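Local coordinates for DUF2235 domain-containing protein (Pseudomonas aeruginosa, PDB 4O5P), which probably hydrolyses phospholipids of target membranes as Tle1, an effector of the type VI secretion system with an alpha/beta-hydrolase catalytic core, at residues A374-H379 against T455-W460; F400-I405 against E657-S662; A752-T757 against L810-V815. All coordinates share one frame; numbering follows the deposited sequence.

Interaction 1: A374-H379 against T455-W460; sequences AYPGVH and TRFNAW
P376 lays its pyrrolidine ring over one face of the W460 indole. CB stands almost straight above the five-membered ring, 3.5 Å from its centroid and 11° off the ring normal, a clear CH-pi contact. CD reaches the six-membered half, 3.5 Å from W460 CZ3, while CG lies over W460 CD2 and CE3. Proline suits the place because its compact, rigid ring turns CB, CG and CD toward the indole face together. W460 holds CG anti to its backbone N (chi1 -178°), which extends the indole from the helix to the proline. At the rim of the same ring the peptide of A374 closes in, with A374 O 3.5 Å from W460 CH2.

One turn earlier F457, with no polar end to satisfy, fills the angle between P376 and Y375. Its CE2 lies 3.7 Å from Y375 CE2 and 3.8 Å from P376 CD. The two ring planes are inclined obliquely at 40°, with centroids 5.7 Å apart. Both polar ends are served elsewhere: Y375 OH bonds to H409, and W460 NE1 to E476.

The contact seats helix 451-463 on the end of strand 370-375, in the mostly parallel central sheet of the alpha/beta-hydrolase fold. The chain then leads to H379, probably the triad histidine, which does not touch the helix. I405 of helix 403-416 touches Y375 and F457, and L654 of helix 649-657 packs on W460.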
ATOM      1  N   ALA A 374      -8.598   6.930  12.745  1.00 16.30           N
ATOM      2  CA  ALA A 374      -8.797   7.855  11.626  1.00 14.84           C
ATOM      3  C   ALA A 374      -7.867   9.062  11.776  1.00 17.03           C
ATOM      4  O   ALA A 374      -7.830   9.679  12.846  1.00 15.22           O
ATOM      5  CB  ALA A 374     -10.232   8.317  11.567  1.00 15.87           C
ATOM      6  N   TYR A 375      -7.140   9.385  10.701  1.00 12.25           N
ATOM      7  CA  TYR A 375      -6.150  10.477  10.647  1.00 13.81           C
ATOM      8  C   TYR A 375      -6.425  11.446   9.480  1.00 13.49           C
ATOM      9  O   TYR A 375      -6.936  11.048   8.435  1.00 15.19           O
ATOM     10  CB  TYR A 375      -4.715   9.918  10.504  1.00 12.29           C
ATOM     11  CG  TYR A 375      -4.016   9.705  11.833  1.00 16.12           C
ATOM     12  CD1 TYR A 375      -4.324   8.614  12.641  1.00 16.36           C
ATOM     13  CD2 TYR A 375      -3.057  10.603  12.287  1.00 15.38           C
ATOM     14  CE1 TYR A 375      -3.687   8.424  13.880  1.00 14.59           C
ATOM     15  CE2 TYR A 375      -2.439  10.432  13.515  1.00 15.67           C
ATOM     16  CZ  TYR A 375      -2.756   9.342  14.299  1.00 20.22           C
ATOM     17  OH  TYR A 375      -2.125   9.178  15.513  1.00 23.30           O
ATOM     18  N   PRO A 376      -6.056  12.725   9.648  1.00 14.04           N
ATOM     19  CA  PRO A 376      -6.283  13.726   8.603  1.00 14.23           C
ATOM     20  C   PRO A 376      -5.215  13.625   7.535  1.00 12.30           C
ATOM     21  O   PRO A 376      -4.134  13.092   7.813  1.00 15.98           O
ATOM     22  CB  PRO A 376      -6.129  15.049   9.366  1.00 11.67           C
ATOM     23  CG  PRO A 376      -5.109  14.732  10.387  1.00 12.18           C
ATOM     24  CD  PRO A 376      -5.430  13.317  10.841  1.00 12.67           C
ATOM     25  N   GLY A 377      -5.511  14.133   6.339  1.00 15.59           N
ATOM     26  CA  GLY A 377      -4.569  14.116   5.234  1.00 11.96           C
ATOM     27  C   GLY A 377      -4.847  13.031   4.219  1.00 11.61           C
ATOM     28  O   GLY A 377      -5.748  12.210   4.381  1.00 14.72           O
ATOM     29  N   VAL A 378      -4.083  13.034   3.139  1.00 12.21           N
ATOM     30  CA  VAL A 378      -4.247  12.024   2.120  1.00 10.91           C
ATOM     31  C   VAL A 378      -3.233  10.908   2.382  1.00 13.05           C
ATOM     32  O   VAL A 378      -2.672  10.853   3.473  1.00 11.68           O
ATOM     33  CB  VAL A 378      -4.133  12.619   0.725  1.00 12.21           C
ATOM     34  CG1 VAL A 378      -5.246  13.684   0.550  1.00 13.70           C
ATOM     35  CG2 VAL A 378      -2.772  13.245   0.526  1.00 10.16           C
ATOM     36  N   HIS A 379      -3.022  10.029   1.403  1.00 11.47           N
ATOM     37  CA  HIS A 379      -2.352   8.740   1.617  1.00 11.84           C
ATOM     38  C   HIS A 379      -0.990   8.890   2.345  1.00 12.61           C
ATOM     39  O   HIS A 379      -0.760   8.311   3.434  1.00 13.16           O
ATOM     40  CB  HIS A 379      -2.198   8.056   0.247  1.00 11.37           C
ATOM     41  CG  HIS A 379      -1.673   6.653   0.287  1.00 12.40           C
ATOM     42  ND1 HIS A 379      -2.133   5.702   1.174  1.00 10.31           N
ATOM     43  CD2 HIS A 379      -0.776   6.020  -0.506  1.00 13.02           C
ATOM     44  CE1 HIS A 379      -1.526   4.555   0.942  1.00 12.27           C
ATOM     45  NE2 HIS A 379      -0.687   4.722  -0.066  1.00 11.91           N
ATOM     46  N   THR A 455      -0.453  21.665  17.279  1.00 20.99           N
ATOM     47  CA  THR A 455      -1.624  22.493  17.520  1.00 20.68           C
ATOM     48  C   THR A 455      -2.668  22.341  16.410  1.00 17.23           C
ATOM     49  O   THR A 455      -3.865  22.180  16.675  1.00 17.12           O
ATOM     50  CB  THR A 455      -1.206  23.956  17.605  1.00 21.41           C
ATOM     51  OG1 THR A 455      -0.504  24.178  18.840  1.00 28.69           O
ATOM     52  CG2 THR A 455      -2.416  24.853  17.556  1.00 26.82           C
ATOM     53  N   ARG A 456      -2.203  22.396  15.168  1.00 16.25           N
ATOM     54  CA  ARG A 456      -3.083  22.255  14.011  1.00 16.98           C
ATOM     55  C   ARG A 456      -3.715  20.864  13.923  1.00 18.05           C
ATOM     56  O   ARG A 456      -4.937  20.694  13.677  1.00 18.36           O
ATOM     57  CB  ARG A 456      -2.273  22.579  12.744  1.00 17.19           C
ATOM     58  CG  ARG A 456      -1.856  24.072  12.673  1.00 17.74           C
ATOM     59  CD  ARG A 456      -0.856  24.330  11.552  1.00 20.02           C
ATOM     60  NE  ARG A 456      -0.468  25.736  11.457  1.00 20.01           N
ATOM     61  CZ  ARG A 456       0.166  26.271  10.413  1.00 21.64           C
ATOM     62  NH1 ARG A 456       0.481  25.522   9.373  1.00 15.84           N
ATOM     63  NH2 ARG A 456       0.492  27.559  10.415  1.00 20.44           N
ATOM     64  N   PHE A 457      -2.877  19.856  14.132  1.00 19.64           N
ATOM     65  CA  PHE A 457      -3.383  18.501  14.189  1.00 16.67           C
ATOM     66  C   PHE A 457      -4.464  18.416  15.256  1.00 16.32           C
ATOM     67  O   PHE A 457      -5.558  17.933  15.010  1.00 17.90           O
ATOM     68  CB  PHE A 457      -2.261  17.505  14.504  1.00 17.40           C
ATOM     69  CG  PHE A 457      -2.764  16.125  14.763  1.00 19.99           C
ATOM     70  CD1 PHE A 457      -3.153  15.739  16.043  1.00 18.66           C
ATOM     71  CD2 PHE A 457      -2.888  15.221  13.721  1.00 18.29           C
ATOM     72  CE1 PHE A 457      -3.645  14.469  16.276  1.00 19.54           C
ATOM     73  CE2 PHE A 457      -3.370  13.943  13.946  1.00 17.55           C
ATOM     74  CZ  PHE A 457      -3.749  13.566  15.228  1.00 19.98           C
ATOM     75  N   ASN A 458      -4.163  18.878  16.460  1.00 18.26           N
ATOM     76  CA  ASN A 458      -5.150  18.812  17.527  1.00 16.47           C
ATOM     77  C   ASN A 458      -6.443  19.585  17.233  1.00 17.91           C
ATOM     78  O   ASN A 458      -7.502  19.222  17.727  1.00 18.99           O
ATOM     79  CB  ASN A 458      -4.521  19.227  18.857  1.00 19.51           C
ATOM     80  CG  ASN A 458      -3.490  18.214  19.349  1.00 20.50           C
ATOM     81  OD1 ASN A 458      -3.600  17.018  19.070  1.00 17.38           O
ATOM     82  ND2 ASN A 458      -2.479  18.693  20.079  1.00 24.02           N
ATOM     83  N   ALA A 459      -6.380  20.633  16.413  1.00 18.61           N
ATOM     84  CA  ALA A 459      -7.629  21.310  16.039  1.00 21.06           C
ATOM     85  C   ALA A 459      -8.475  20.362  15.192  1.00 18.77           C
ATOM     86  O   ALA A 459      -9.705  20.207  15.400  1.00 18.12           O
ATOM     87  CB  ALA A 459      -7.345  22.600  15.291  1.00 18.53           C
ATOM     88  N   TRP A 460      -7.813  19.713  14.237  1.00 17.76           N
ATOM     89  CA  TRP A 460      -8.506  18.673  13.494  1.00 15.98           C
ATOM     90  C   TRP A 460      -9.060  17.587  14.423  1.00 15.96           C
ATOM     91  O   TRP A 460     -10.230  17.216  14.345  1.00 17.91           O
ATOM     92  CB  TRP A 460      -7.597  18.047  12.438  1.00 15.55           C
ATOM     93  CG  TRP A 460      -8.335  17.022  11.653  1.00 17.57           C
ATOM     94  CD1 TRP A 460      -9.108  17.234  10.546  1.00 14.15           C
ATOM     95  CD2 TRP A 460      -8.433  15.632  11.950  1.00 14.15           C
ATOM     96  NE1 TRP A 460      -9.651  16.050  10.116  1.00 14.23           N
ATOM     97  CE2 TRP A 460      -9.252  15.045  10.965  1.00 15.55           C
ATOM     98  CE3 TRP A 460      -7.882  14.812  12.944  1.00 15.77           C
ATOM     99  CZ2 TRP A 460      -9.546  13.680  10.941  1.00 13.91           C
ATOM    100  CZ3 TRP A 460      -8.188  13.455  12.938  1.00 16.59           C
ATOM    101  CH2 TRP A 460      -9.004  12.902  11.934  1.00 16.04           C
TER

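Interaction 2: F400-I405 against E657-S662; sequences FLLSQI and EQVHDS
A buried contact, part polar and part apolar, joins the turn leading into helix 403-416 to the loop that leaves helix 649-657. Its one direct hydrogen bond runs from Q658 NE2 to F400 O, 2.9 Å long and nearly straight at 166°. The donor lies in the carbonyl plane on a lone pair of F400 O, and the oxygen in turn lies in the amide plane of Q658, so both flat groups are well oriented for the bond. The glutamine chain bends at chi2 (74°), which folds the amide back toward F400. Its other end is used as well, since Q658 OE1 probably accepts a bond from R456 NH1.

A water forms a second bridge between the backbones: it accepts from L402 N at 2.8 Å and donates to Q658 O at 2.7 Å. The same water lies at the edge of the H660 ring, in its plane, while H660 ND1 is bonded to D381.

Leucine and valine supply the apolar part. L402 CB packs against Q658 CB at 4.0 Å, and L402 CD2 meets V659 CG2 at 3.8 Å, the two side chains lying side by side and pointing the same way. With chi1 at -179° the leucine extends away from its own amide, so that CD2 comes alongside the valine.

F400 O, L402 N and Q658 O thus find partners inside the protein, in an amide and a bound water. A glutamine fits this position because its amide can donate to F400 and probably accept from R456 at once, consistent with a firmly held rotation of that group.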
ATOM      1  N   PHE A 400       7.288  19.922  10.373  1.00 18.50           N
ATOM      2  CA  PHE A 400       5.972  20.498  10.067  1.00 20.58           C
ATOM      3  C   PHE A 400       5.137  19.568   9.197  1.00 21.16           C
ATOM      4  O   PHE A 400       4.002  19.887   8.827  1.00 18.98           O
ATOM      5  CB  PHE A 400       6.118  21.861   9.385  1.00 21.01           C
ATOM      6  CG  PHE A 400       6.797  22.892  10.241  1.00 23.74           C
ATOM      7  CD1 PHE A 400       6.093  23.561  11.242  1.00 22.08           C
ATOM      8  CD2 PHE A 400       8.143  23.188  10.054  1.00 24.23           C
ATOM      9  CE1 PHE A 400       6.722  24.511  12.042  1.00 23.19           C
ATOM     10  CE2 PHE A 400       8.778  24.144  10.842  1.00 28.30           C
ATOM     11  CZ  PHE A 400       8.067  24.806  11.840  1.00 25.58           C
ATOM     12  N   LEU A 401       5.713  18.415   8.881  1.00 17.83           N
ATOM     13  CA  LEU A 401       5.106  17.444   7.984  1.00 20.04           C
ATOM     14  C   LEU A 401       4.028  16.677   8.745  1.00 18.85           C
ATOM     15  O   LEU A 401       4.307  16.093   9.802  1.00 22.02           O
ATOM     16  CB  LEU A 401       6.208  16.490   7.495  1.00 16.91           C
ATOM     17  CG  LEU A 401       6.379  15.961   6.067  1.00 22.34           C
ATOM     18  CD1 LEU A 401       6.049  16.973   4.986  1.00 18.81           C
ATOM     19  CD2 LEU A 401       7.816  15.443   5.884  1.00 19.45           C
ATOM     20  N   LEU A 402       2.803  16.667   8.215  1.00 15.71           N
ATOM     21  CA  LEU A 402       1.670  16.085   8.930  1.00 17.06           C
ATOM     22  C   LEU A 402       1.932  14.626   9.360  1.00 17.29           C
ATOM     23  O   LEU A 402       1.613  14.204  10.492  1.00 19.22           O
ATOM     24  CB  LEU A 402       0.409  16.210   8.064  1.00 15.41           C
ATOM     25  CG  LEU A 402      -0.921  15.701   8.614  1.00 15.63           C
ATOM     26  CD1 LEU A 402      -1.210  16.252   9.995  1.00 15.94           C
ATOM     27  CD2 LEU A 402      -2.050  16.082   7.653  1.00 14.54           C
ATOM     28  N   SER A 403       2.572  13.878   8.470  1.00 14.61           N
ATOM     29  CA  SER A 403       2.849  12.464   8.703  1.00 17.33           C
ATOM     30  C   SER A 403       3.700  12.186   9.949  1.00 16.75           C
ATOM     31  O   SER A 403       3.820  11.042  10.366  1.00 16.20           O
ATOM     32  CB  SER A 403       3.530  11.866   7.479  1.00 16.54           C
ATOM     33  OG  SER A 403       4.636  12.652   7.101  1.00 16.90           O
ATOM     34  N   GLN A 404       4.296  13.225  10.523  1.00 18.39           N
ATOM     35  CA  GLN A 404       5.074  13.062  11.751  1.00 18.50           C
ATOM     36  C   GLN A 404       4.228  12.694  12.962  1.00 18.62           C
ATOM     37  O   GLN A 404       4.764  12.160  13.941  1.00 18.52           O
ATOM     38  CB  GLN A 404       5.917  14.318  12.038  1.00 18.16           C
ATOM     39  CG  GLN A 404       6.983  14.610  10.965  1.00 16.70           C
ATOM     40  CD  GLN A 404       8.127  13.603  10.963  1.00 21.73           C
ATOM     41  OE1 GLN A 404       8.287  12.809  10.026  1.00 19.31           O
ATOM     42  NE2 GLN A 404       8.941  13.643  12.011  1.00 23.21           N
ATOM     43  N   ILE A 405       2.920  12.956  12.917  1.00 19.25           N
ATOM     44  CA  ILE A 405       2.088  12.640  14.091  1.00 17.73           C
ATOM     45  C   ILE A 405       1.827  11.140  14.123  1.00 19.79           C
ATOM     46  O   ILE A 405       2.167  10.439  15.099  1.00 17.63           O
ATOM     47  CB  ILE A 405       0.736  13.429  14.100  1.00 19.27           C
ATOM     48  CG1 ILE A 405       0.974  14.929  13.938  1.00 18.92           C
ATOM     49  CG2 ILE A 405      -0.051  13.156  15.378  1.00 18.54           C
ATOM     50  CD1 ILE A 405       1.781  15.551  15.067  1.00 19.28           C
ATOM     51  N   GLU A 657      -1.379  24.217   4.817  1.00 14.16           N
ATOM     52  CA  GLU A 657       0.065  24.000   4.926  1.00 15.71           C
ATOM     53  C   GLU A 657       0.503  22.585   5.351  1.00 16.01           C
ATOM     54  O   GLU A 657       1.697  22.299   5.420  1.00 19.17           O
ATOM     55  CB  GLU A 657       0.687  25.031   5.888  1.00 17.84           C
ATOM     56  CG  GLU A 657       0.520  26.488   5.448  1.00 17.44           C
ATOM     57  CD  GLU A 657       1.264  27.454   6.356  1.00 24.48           C
ATOM     58  OE1 GLU A 657       1.595  27.077   7.502  1.00 25.94           O
ATOM     59  OE2 GLU A 657       1.532  28.591   5.918  1.00 33.48           O
ATOM     60  N   GLN A 658      -0.445  21.697   5.635  1.00 18.21           N
ATOM     61  CA  GLN A 658      -0.066  20.327   6.028  1.00 15.30           C
ATOM     62  C   GLN A 658      -0.654  19.240   5.124  1.00 15.69           C
ATOM     63  O   GLN A 658       0.052  18.311   4.738  1.00 17.06           O
ATOM     64  CB  GLN A 658      -0.424  20.069   7.490  1.00 11.92           C
ATOM     65  CG  GLN A 658       0.744  20.359   8.462  1.00 13.18           C
ATOM     66  CD  GLN A 658       1.028  21.840   8.674  1.00 18.80           C
ATOM     67  OE1 GLN A 658       0.113  22.664   8.701  1.00 15.44           O
ATOM     68  NE2 GLN A 658       2.308  22.183   8.838  1.00 18.09           N
ATOM     69  N   VAL A 659      -1.925  19.398   4.757  1.00 14.83           N
ATOM     70  CA  VAL A 659      -2.644  18.390   3.993  1.00 14.73           C
ATOM     71  C   VAL A 659      -2.337  18.486   2.504  1.00 13.17           C
ATOM     72  O   VAL A 659      -2.580  19.522   1.863  1.00 12.78           O
ATOM     73  CB  VAL A 659      -4.166  18.480   4.234  1.00 14.57           C
ATOM     74  CG1 VAL A 659      -4.928  17.496   3.325  1.00 12.83           C
ATOM     75  CG2 VAL A 659      -4.482  18.204   5.711  1.00 13.53           C
ATOM     76  N   HIS A 660      -1.821  17.395   1.947  1.00 11.05           N
ATOM     77  CA  HIS A 660      -1.496  17.353   0.516  1.00 13.64           C
ATOM     78  C   HIS A 660      -2.716  17.011  -0.327  1.00 13.99           C
ATOM     79  O   HIS A 660      -3.798  16.775   0.197  1.00 13.47           O
ATOM     80  CB  HIS A 660      -0.355  16.375   0.220  1.00 12.70           C
ATOM     81  CG  HIS A 660       0.971  16.816   0.755  1.00 13.02           C
ATOM     82  ND1 HIS A 660       1.266  16.817   2.105  1.00 14.42           N
ATOM     83  CD2 HIS A 660       2.080  17.275   0.125  1.00 16.24           C
ATOM     84  CE1 HIS A 660       2.506  17.251   2.278  1.00 17.08           C
ATOM     85  NE2 HIS A 660       3.019  17.539   1.091  1.00 16.09           N
ATOM     86  N   ASP A 661      -2.534  17.008  -1.641  1.00 14.38           N
ATOM     87  CA  ASP A 661      -3.637  16.759  -2.549  1.00 14.16           C
ATOM     88  C   ASP A 661      -3.132  15.688  -3.485  1.00 15.39           C
ATOM     89  O   ASP A 661      -2.454  15.973  -4.479  1.00 16.65           O
ATOM     90  CB  ASP A 661      -3.997  18.040  -3.316  1.00 13.68           C
ATOM     91  CG  ASP A 661      -5.261  17.893  -4.156  1.00 16.90           C
ATOM     92  OD1 ASP A 661      -5.558  16.772  -4.623  1.00 18.32           O
ATOM     93  OD2 ASP A 661      -5.964  18.903  -4.376  1.00 16.37           O
ATOM     94  N   SER A 662      -3.428  14.439  -3.153  1.00 17.21           N
ATOM     95  CA  SER A 662      -2.863  13.340  -3.904  1.00 18.08           C
ATOM     96  C   SER A 662      -3.526  13.249  -5.279  1.00 19.42           C
ATOM     97  O   SER A 662      -3.034  12.561  -6.162  1.00 18.78           O
ATOM     98  CB  SER A 662      -3.015  12.046  -3.124  1.00 14.89           C
ATOM     99  OG  SER A 662      -4.374  11.811  -2.832  1.00 16.52           O
TER
HETATM  100  O   HOH W   1       2.530  17.562   5.573  1.00 15.06           O

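Interaction 3: A752-T757 against L810-V815; sequences AFDPLT and LAQQTV
L756 reaches across to the last turn of helix 803-814, and its CB is the first atom to touch, 4.2 Å from A811 CB. The small alanine suits this point, for its single methyl lets the helix approach the turn. CG comes next and lies 3.5 Å from Q812 NE2. With CG anti to the carbonyl carbon (chi1 -58°) and the chain then extended through CD1, the leucine tip is carried between the glutamine and V815. CD1 approaches Q812 NE2 to 3.2 Å, a close meeting of a methyl and an amide nitrogen rather than a polar bond, and it also meets V815 CG2 at 3.9 Å. The two longer side chains, L756 and Q812, cross at about a right angle, while L756 and V815 meet more obliquely. L756 and V815 lie at the exposed, outer side of this surface contact.

The leucine projects from the turn that follows strand 749-753, an outermost strand of an antiparallel three-stranded sheet with 715-723 in the middle. Here D754 shapes the backbone: its OD1 accepts from L756 N at 3.3 Å, an Asx turn, held here by a weak bond. The acid suits the position because it can accept from the amide two residues on.

D754 OD1 also faces Q812 NE2 at 3.5 Å, with carboxylate and amide planes 86° apart; no hydrogen bond is formed, though the acid's negative charge may favour the amide's NH2 end on this side. Q812 bends at chi2 (-66°), bringing that end back toward the turn, and its side chain also touches T186. On the helix itself, T814 OG1 bonds to L810 O one turn back, 3.0 Å away. V808, earlier in that helix, packs against both D754 and T757.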
ATOM      1  N   ALA A 752     -16.130  -5.963 -26.184  1.00 23.74           N
ATOM      2  CA  ALA A 752     -14.708  -6.229 -26.019  1.00 23.92           C
ATOM      3  C   ALA A 752     -14.018  -6.417 -27.357  1.00 27.66           C
ATOM      4  O   ALA A 752     -14.624  -6.907 -28.321  1.00 22.58           O
ATOM      5  CB  ALA A 752     -14.492  -7.462 -25.141  1.00 24.32           C
ATOM      6  N   PHE A 753     -12.744  -6.041 -27.410  1.00 26.26           N
ATOM      7  CA  PHE A 753     -11.956  -6.247 -28.619  1.00 26.79           C
ATOM      8  C   PHE A 753     -10.501  -6.566 -28.283  1.00 23.39           C
ATOM      9  O   PHE A 753     -10.037  -6.330 -27.168  1.00 22.81           O
ATOM     10  CB  PHE A 753     -12.045  -5.010 -29.525  1.00 27.49           C
ATOM     11  CG  PHE A 753     -11.644  -3.731 -28.847  1.00 24.62           C
ATOM     12  CD1 PHE A 753     -12.573  -2.992 -28.130  1.00 24.08           C
ATOM     13  CD2 PHE A 753     -10.341  -3.267 -28.927  1.00 23.76           C
ATOM     14  CE1 PHE A 753     -12.208  -1.816 -27.504  1.00 23.49           C
ATOM     15  CE2 PHE A 753      -9.969  -2.089 -28.311  1.00 28.99           C
ATOM     16  CZ  PHE A 753     -10.894  -1.367 -27.592  1.00 22.08           C
ATOM     17  N   ASP A 754      -9.783  -7.120 -29.248  1.00 25.84           N
ATOM     18  CA  ASP A 754      -8.344  -7.283 -29.134  1.00 23.68           C
ATOM     19  C   ASP A 754      -7.679  -5.927 -29.396  1.00 26.63           C
ATOM     20  O   ASP A 754      -7.946  -5.297 -30.423  1.00 27.82           O
ATOM     21  CB  ASP A 754      -7.883  -8.320 -30.164  1.00 26.50           C
ATOM     22  CG  ASP A 754      -6.387  -8.437 -30.251  1.00 29.22           C
ATOM     23  OD1 ASP A 754      -5.713  -8.202 -29.232  1.00 27.15           O
ATOM     24  OD2 ASP A 754      -5.870  -8.789 -31.340  1.00 28.14           O
ATOM     25  N   PRO A 755      -6.821  -5.463 -28.469  1.00 28.50           N
ATOM     26  CA  PRO A 755      -6.151  -4.164 -28.638  1.00 25.52           C
ATOM     27  C   PRO A 755      -5.177  -4.150 -29.825  1.00 29.69           C
ATOM     28  O   PRO A 755      -4.997  -3.115 -30.467  1.00 29.08           O
ATOM     29  CB  PRO A 755      -5.359  -4.010 -27.335  1.00 28.92           C
ATOM     30  CG  PRO A 755      -6.047  -4.872 -26.352  1.00 27.96           C
ATOM     31  CD  PRO A 755      -6.563  -6.045 -27.137  1.00 29.56           C
ATOM     32  N   LEU A 756      -4.543  -5.285 -30.097  1.00 28.02           N
ATOM     33  CA  LEU A 756      -3.542  -5.352 -31.160  1.00 29.94           C
ATOM     34  C   LEU A 756      -4.133  -5.224 -32.563  1.00 30.31           C
ATOM     35  O   LEU A 756      -3.565  -4.545 -33.416  1.00 32.90           O
ATOM     36  CB  LEU A 756      -2.725  -6.640 -31.059  1.00 27.43           C
ATOM     37  CG  LEU A 756      -1.986  -6.857 -29.735  1.00 31.45           C
ATOM     38  CD1 LEU A 756      -0.953  -7.959 -29.894  1.00 33.54           C
ATOM     39  CD2 LEU A 756      -1.331  -5.572 -29.279  1.00 29.29           C
ATOM     40  N   THR A 757      -5.259  -5.886 -32.801  1.00 24.53           N
ATOM     41  CA  THR A 757      -5.837  -5.936 -34.135  1.00 28.99           C
ATOM     42  C   THR A 757      -7.125  -5.123 -34.268  1.00 32.57           C
ATOM     43  O   THR A 757      -7.530  -4.782 -35.378  1.00 31.09           O
ATOM     44  CB  THR A 757      -6.147  -7.372 -34.520  1.00 26.41           C
ATOM     45  OG1 THR A 757      -6.543  -7.435 -35.894  1.00 42.51           O
ATOM     46  CG2 THR A 757      -7.260  -7.863 -33.686  1.00 21.14           C
ATOM     47  N   LEU A 810      -2.704 -14.811 -34.383  1.00 28.50           N
ATOM     48  CA  LEU A 810      -1.431 -14.556 -35.045  1.00 30.45           C
ATOM     49  C   LEU A 810      -0.709 -13.374 -34.374  1.00 30.93           C
ATOM     50  O   LEU A 810       0.490 -13.463 -34.026  1.00 29.04           O
ATOM     51  CB  LEU A 810      -1.673 -14.276 -36.531  1.00 31.64           C
ATOM     52  CG  LEU A 810      -0.455 -13.823 -37.321  1.00 29.54           C
ATOM     53  CD1 LEU A 810       0.603 -14.904 -37.258  1.00 29.74           C
ATOM     54  CD2 LEU A 810      -0.841 -13.515 -38.758  1.00 32.65           C
ATOM     55  N   ALA A 811      -1.448 -12.284 -34.157  1.00 30.88           N
ATOM     56  CA  ALA A 811      -0.860 -11.104 -33.505  1.00 31.50           C
ATOM     57  C   ALA A 811      -0.361 -11.403 -32.087  1.00 37.03           C
ATOM     58  O   ALA A 811       0.784 -11.088 -31.733  1.00 37.21           O
ATOM     59  CB  ALA A 811      -1.855  -9.951 -33.480  1.00 32.88           C
ATOM     60  N   GLN A 812      -1.235 -11.997 -31.280  1.00 34.18           N
ATOM     61  CA  GLN A 812      -0.901 -12.390 -29.914  1.00 35.76           C
ATOM     62  C   GLN A 812       0.308 -13.325 -29.854  1.00 35.38           C
ATOM     63  O   GLN A 812       1.187 -13.163 -29.003  1.00 38.55           O
ATOM     64  CB  GLN A 812      -2.111 -13.063 -29.264  1.00 33.10           C
ATOM     65  CG  GLN A 812      -3.237 -12.121 -28.880  1.00 26.80           C
ATOM     66  CD  GLN A 812      -2.835 -11.160 -27.772  1.00 35.99           C
ATOM     67  OE1 GLN A 812      -2.529 -11.570 -26.645  1.00 38.84           O
ATOM     68  NE2 GLN A 812      -2.831  -9.873 -28.087  1.00 30.73           N
ATOM     69  N   GLN A 813       0.344 -14.302 -30.758  1.00 33.16           N
ATOM     70  CA  GLN A 813       1.446 -15.262 -30.853  1.00 34.96           C
ATOM     71  C   GLN A 813       2.764 -14.574 -31.159  1.00 38.80           C
ATOM     72  O   GLN A 813       3.818 -14.983 -30.659  1.00 38.85           O
ATOM     73  CB  GLN A 813       1.194 -16.280 -31.971  1.00 33.09           C
ATOM     74  CG  GLN A 813       0.468 -17.553 -31.570  1.00 33.56           C
ATOM     75  CD  GLN A 813      -0.012 -18.332 -32.782  1.00 34.60           C
ATOM     76  OE1 GLN A 813       0.091 -17.862 -33.921  1.00 32.97           O
ATOM     77  NE2 GLN A 813      -0.549 -19.521 -32.545  1.00 36.10           N
ATOM     78  N   THR A 814       2.717 -13.559 -32.020  1.00 39.36           N
ATOM     79  CA  THR A 814       3.951 -12.869 -32.393  1.00 38.60           C
ATOM     80  C   THR A 814       4.628 -12.251 -31.165  1.00 41.14           C
ATOM     81  O   THR A 814       5.833 -12.421 -30.964  1.00 43.29           O
ATOM     82  CB  THR A 814       3.730 -11.845 -33.521  1.00 37.30           C
ATOM     83  OG1 THR A 814       3.256 -12.530 -34.690  1.00 35.32           O
ATOM     84  CG2 THR A 814       5.030 -11.135 -33.863  1.00 39.29           C
ATOM     85  N   VAL A 815       3.848 -11.571 -30.327  1.00 40.28           N
ATOM     86  CA  VAL A 815       4.359 -11.078 -29.052  1.00 41.94           C
ATOM     87  C   VAL A 815       4.821 -12.231 -28.156  1.00 39.76           C
ATOM     88  O   VAL A 815       5.959 -12.247 -27.681  1.00 43.91           O
ATOM     89  CB  VAL A 815       3.296 -10.266 -28.293  1.00 41.90           C
ATOM     90  CG1 VAL A 815       3.914  -9.591 -27.077  1.00 42.75           C
ATOM     91  CG2 VAL A 815       2.674  -9.235 -29.206  1.00 38.15           C
TER

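In the fold
Interactions 1 and 2 form one continuous region, their centres 8 Å apart, and their segments alternate along the chain. R456 ties them together: its NH1 makes a salt bridge with E657 OE1 at 2.7 Å and a probable hydrogen bond with Q658 OE1 at 3.0 Å. V378 also packs on H660, and P376 on L402. H379, the last residue of segment 374-379, bonds to S237 and D281 in what is probably the Ser-His-Asp catalytic triad; interaction 1 thus shares a segment with the likely active site, and interaction 2 adjoins interaction 1. Interaction 3 is a separate surface contact across the chain's centre, about 49 Å from interaction 1 and 45 Å from interaction 2 between centres.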